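Local coordinates for Rbstp0775 protein (Geobacillus stearothermophilus, PDB 1RZ3) that is of unconfirmed function but is probably an ATP-binding kinase of the uridine kinase and phosphoribulokinase family, with a P-loop NTPase fold, at residues Q83-V86 with E87-T90; E180-Y183 with L184-E188. All blocks are in the same frame, centred on the assembly; numbering follows the deposited sequence.

Overall arrangement
Both contacts are local, made by residues a turn or so apart in sequence, one at the start of a helix and one near the end of another. Contact 1 lies where helix 86-94 begins, after the loop from helix 75-82, and is partly buried; contact 2 is a surface contact in the last turns of helix 169-187. Their centres are 18 Å apart, with the nearest atoms about 9 Å from each other. Each has i to i+4 backbone bonds and a threonine hydroxyl bonded to a carbonyl one turn back. Otherwise the chemistry follows position: at 83-90 a carboxylate caps a helix start, whereas 180-188 has a methyl on a tyrosine ring and a second, buried tyrosine turned into the fold.

Contact 1 (Q83-V86 with E87-T90); sequences QWDV and EWLT
Asp-85 reaches forward with its carboxylate to the start of the helix, where OD1 accepts from the backbone N of Trp-88 at 3.1 Å. Its CG is anti to the backbone N (chi1 -173°), which points the carboxylate forward to the N-H of Trp-88. The N-H comes to OD1 from above the carboxylate plane, 60° out of it, so the bond does not lie in the plane of the group. Asp-85 CG also rests against Trp-88 CB at 3.4 Å. One residue on, Leu-89 N gives its hydrogen to Asp-85 O at 3.0 Å in an almost straight bond of 169°, so Asp-85 holds the first turn by both side chain and main chain.

Val-86 O is gripped twice by Thr-90. The hydroxyl OG1 donates to it at 2.7 Å and the backbone N at 2.9 Å, arriving from opposite faces of the carbonyl plane. Thr-90 OG1 lies beside its own backbone N, which turns the hydroxyl back along the helix to this carbonyl. Trp-140 NE1 adds a weak third bond to the same oxygen.

Between the two segments, the apolar side-chain contact is that of Trp-84 with Leu-89: methyl CD1 of the leucine comes up at the ring edge, near its plane, 3.9 Å from Trp-84 CD1. The indole NE1 is hydrogen-bonded to Met-58 O, while Ile-62 and Val-133 also touch this side chain. The Trp-88 side chain runs off to touch Leu-105 and Pro-106 of strand 102-109.

Asp-85 is also the centre of an inverse gamma turn, and the whole is a classic N-cap: an aspartate closing the first turn of helix 86-94.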
# COMPACT_ATOMS: atom_id res chain seq x y z
N GLN A 83 -6.54 12.62 0.34
CA GLN A 83 -6.10 11.90 1.53
C GLN A 83 -4.60 11.63 1.58
O GLN A 83 -4.00 11.57 2.66
CB GLN A 83 -6.88 10.59 1.68
CG GLN A 83 -6.61 9.87 2.99
CD GLN A 83 -7.83 9.15 3.52
OE1 GLN A 83 -8.89 9.75 3.68
NE2 GLN A 83 -7.68 7.86 3.80
N TRP A 84 -4.00 11.44 0.41
CA TRP A 84 -2.56 11.21 0.30
C TRP A 84 -1.95 12.31 -0.56
O TRP A 84 -2.53 12.70 -1.57
CB TRP A 84 -2.26 9.87 -0.39
CG TRP A 84 -2.50 8.67 0.46
CD1 TRP A 84 -1.62 8.08 1.32
CD2 TRP A 84 -3.73 7.96 0.59
NE1 TRP A 84 -2.23 7.04 1.97
CE2 TRP A 84 -3.53 6.94 1.55
CE3 TRP A 84 -4.99 8.08 -0.01
CZ2 TRP A 84 -4.53 6.04 1.92
CZ3 TRP A 84 -6.00 7.18 0.36
CH2 TRP A 84 -5.76 6.18 1.31
N ASP A 85 -0.79 12.82 -0.14
CA ASP A 85 -0.10 13.84 -0.92
C ASP A 85 0.70 12.98 -1.90
O ASP A 85 1.87 12.66 -1.67
CB ASP A 85 0.86 14.64 -0.03
CG ASP A 85 1.47 15.81 -0.76
OD1 ASP A 85 1.64 15.72 -2.00
OD2 ASP A 85 1.80 16.82 -0.10
N VAL A 86 0.03 12.58 -2.97
CA VAL A 86 0.62 11.71 -3.98
C VAL A 86 1.98 12.14 -4.50
O VAL A 86 2.90 11.32 -4.57
CB VAL A 86 -0.35 11.54 -5.17
CG1 VAL A 86 0.25 10.63 -6.22
CG2 VAL A 86 -1.68 10.98 -4.68
N GLU A 87 2.12 13.41 -4.84
CA GLU A 87 3.38 13.92 -5.37
C GLU A 87 4.52 13.91 -4.34
O GLU A 87 5.65 13.54 -4.67
CB GLU A 87 3.16 15.34 -5.90
CG GLU A 87 4.41 16.06 -6.37
CD GLU A 87 4.08 17.46 -6.85
OE1 GLU A 87 3.28 18.15 -6.18
OE2 GLU A 87 4.63 17.88 -7.89
N TRP A 88 4.22 14.30 -3.11
CA TRP A 88 5.25 14.30 -2.07
C TRP A 88 5.72 12.87 -1.82
O TRP A 88 6.92 12.60 -1.71
CB TRP A 88 4.71 14.90 -0.76
CG TRP A 88 5.77 15.13 0.28
CD1 TRP A 88 6.56 16.23 0.43
CD2 TRP A 88 6.19 14.20 1.29
NE1 TRP A 88 7.45 16.05 1.46
CE2 TRP A 88 7.24 14.81 2.01
CE3 TRP A 88 5.78 12.91 1.66
CZ2 TRP A 88 7.89 14.18 3.08
CZ3 TRP A 88 6.42 12.28 2.72
CH2 TRP A 88 7.47 12.91 3.42
N LEU A 89 4.76 11.94 -1.74
CA LEU A 89 5.10 10.53 -1.50
C LEU A 89 5.89 9.95 -2.66
O LEU A 89 6.78 9.12 -2.46
CB LEU A 89 3.83 9.71 -1.26
CG LEU A 89 3.21 10.02 0.11
CD1 LEU A 89 1.79 9.48 0.16
CD2 LEU A 89 4.08 9.43 1.22
N THR A 90 5.59 10.38 -3.88
CA THR A 90 6.33 9.89 -5.03
C THR A 90 7.79 10.33 -4.88
O THR A 90 8.71 9.54 -5.08
CB THR A 90 5.79 10.49 -6.36
OG1 THR A 90 4.41 10.13 -6.53
CG2 THR A 90 6.60 9.96 -7.53

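Contact 2 (E180-Y183 with L184-E188); sequences EDYY and LETEE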
# COMPACT_ATOMS: atom_id res chain seq x y z
N GLU A 180 -13.67 3.83 -4.67
CA GLU A 180 -13.28 2.51 -5.12
C GLU A 180 -13.73 2.27 -6.56
O GLU A 180 -12.97 1.75 -7.38
CB GLU A 180 -13.87 1.45 -4.19
CG GLU A 180 -13.34 1.57 -2.77
CD GLU A 180 -14.01 0.61 -1.80
OE1 GLU A 180 -14.98 -0.07 -2.20
OE2 GLU A 180 -13.56 0.56 -0.64
N ASP A 181 -14.96 2.66 -6.88
CA ASP A 181 -15.46 2.49 -8.24
C ASP A 181 -14.61 3.32 -9.20
O ASP A 181 -14.32 2.88 -10.32
CB ASP A 181 -16.93 2.91 -8.35
CG ASP A 181 -17.86 1.96 -7.63
OD1 ASP A 181 -17.43 0.85 -7.26
OD2 ASP A 181 -19.04 2.33 -7.45
N TYR A 182 -14.23 4.52 -8.77
CA TYR A 182 -13.41 5.40 -9.59
C TYR A 182 -12.06 4.74 -9.88
O TYR A 182 -11.59 4.72 -11.02
CB TYR A 182 -13.17 6.73 -8.85
CG TYR A 182 -12.38 7.74 -9.66
CD1 TYR A 182 -12.98 8.45 -10.70
CD2 TYR A 182 -11.03 7.97 -9.40
CE1 TYR A 182 -12.26 9.37 -11.46
CE2 TYR A 182 -10.29 8.87 -10.16
CZ TYR A 182 -10.92 9.57 -11.19
OH TYR A 182 -10.20 10.48 -11.93
N TYR A 183 -11.46 4.19 -8.84
CA TYR A 183 -10.16 3.52 -8.97
C TYR A 183 -10.24 2.34 -9.93
O TYR A 183 -9.44 2.22 -10.86
CB TYR A 183 -9.69 3.05 -7.59
CG TYR A 183 -8.35 2.35 -7.58
CD1 TYR A 183 -7.23 2.94 -8.15
CD2 TYR A 183 -8.21 1.11 -6.96
CE1 TYR A 183 -5.98 2.31 -8.10
CE2 TYR A 183 -6.96 0.47 -6.89
CZ TYR A 183 -5.86 1.09 -7.47
OH TYR A 183 -4.62 0.47 -7.41
N LEU A 184 -11.22 1.47 -9.69
CA LEU A 184 -11.41 0.28 -10.52
C LEU A 184 -11.62 0.61 -11.99
O LEU A 184 -11.11 -0.08 -12.86
CB LEU A 184 -12.60 -0.53 -10.00
CG LEU A 184 -12.41 -1.22 -8.65
CD1 LEU A 184 -13.74 -1.75 -8.13
CD2 LEU A 184 -11.40 -2.36 -8.80
N GLU A 185 -12.37 1.67 -12.26
CA GLU A 185 -12.65 2.06 -13.64
C GLU A 185 -11.52 2.81 -14.32
O GLU A 185 -11.25 2.59 -15.50
CB GLU A 185 -13.92 2.91 -13.69
CG GLU A 185 -14.26 3.41 -15.08
CD GLU A 185 -15.57 4.17 -15.12
OE1 GLU A 185 -15.69 5.21 -14.44
OE2 GLU A 185 -16.49 3.72 -15.84
N THR A 186 -10.85 3.69 -13.59
CA THR A 186 -9.77 4.48 -14.17
C THR A 186 -8.42 3.77 -14.23
O THR A 186 -7.71 3.90 -15.22
CB THR A 186 -9.60 5.83 -13.42
OG1 THR A 186 -9.20 5.59 -12.06
CG2 THR A 186 -10.91 6.60 -13.41
N GLU A 187 -8.07 3.01 -13.19
CA GLU A 187 -6.78 2.33 -13.17
C GLU A 187 -6.80 0.82 -13.42
O GLU A 187 -5.74 0.21 -13.64
CB GLU A 187 -6.06 2.62 -11.84
CG GLU A 187 -5.84 4.11 -11.58
CD GLU A 187 -4.79 4.73 -12.50
OE1 GLU A 187 -4.44 4.14 -13.55
OE2 GLU A 187 -4.31 5.84 -12.16
N GLU A 188 -7.98 0.20 -13.40
CA GLU A 188 -8.10 -1.24 -13.65
C GLU A 188 -7.03 -2.03 -12.88
O GLU A 188 -6.28 -2.81 -13.47
CB GLU A 188 -7.96 -1.52 -15.15
CG GLU A 188 -9.02 -0.86 -16.01
CD GLU A 188 -8.70 -0.95 -17.49
OE1 GLU A 188 -7.80 -0.21 -17.95
OE2 GLU A 188 -9.33 -1.76 -18.19
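Thr-186 lays its methyl CG2 over the face of the Tyr-182 ring, 3.7 Å from the ring centroid and 14° off the normal, a CH-pi contact centred on the ring. Tyr-182 has CG anti to its backbone N (chi1 -177°), which swings the ring along the helix to lie beside the next turn. Trp-76 and Tyr-80 meet the same ring, and its OH is hydrogen-bonded to Tyr-81. A glycine here removes the ring and its hydroxyl, which would probably leave the Thr-186 methyl without the surface it packs on and the Tyr-81 hydroxyl without this mate.

Hydrogen bonds form the second group. Tyr-182 O takes two donors from Thr-186, OG1 at 2.7 Å and the backbone N at 2.9 Å, on opposite faces of the carbonyl plane. The regular i to i+4 pattern flanks it: Leu-184 N to Glu-180 O, Glu-185 N to Asp-181 O, and Glu-187 N to Tyr-183 O at 2.8 Å.

Glu-187 CB and CG pack against the Tyr-183 ring, CB lying 3.8 Å from Tyr-183 CE1. Bent at chi2 (-71°), the glutamate carries its carboxylate away to a salt bridge with Arg-141 and a hydrogen bond from Lys-138 N. Tyr-183 OH is hydrogen-bonded to Asp-28 and to Gln-136 N, close to the probable P-loop but not touching it.

Helical phi and psi end at Glu-188, with positive phi. It is the N-cap residue of helix 189-192, making this the junction of two successive helices beside what is probably the nucleotide-binding core, consistent with a P-loop kinase fold.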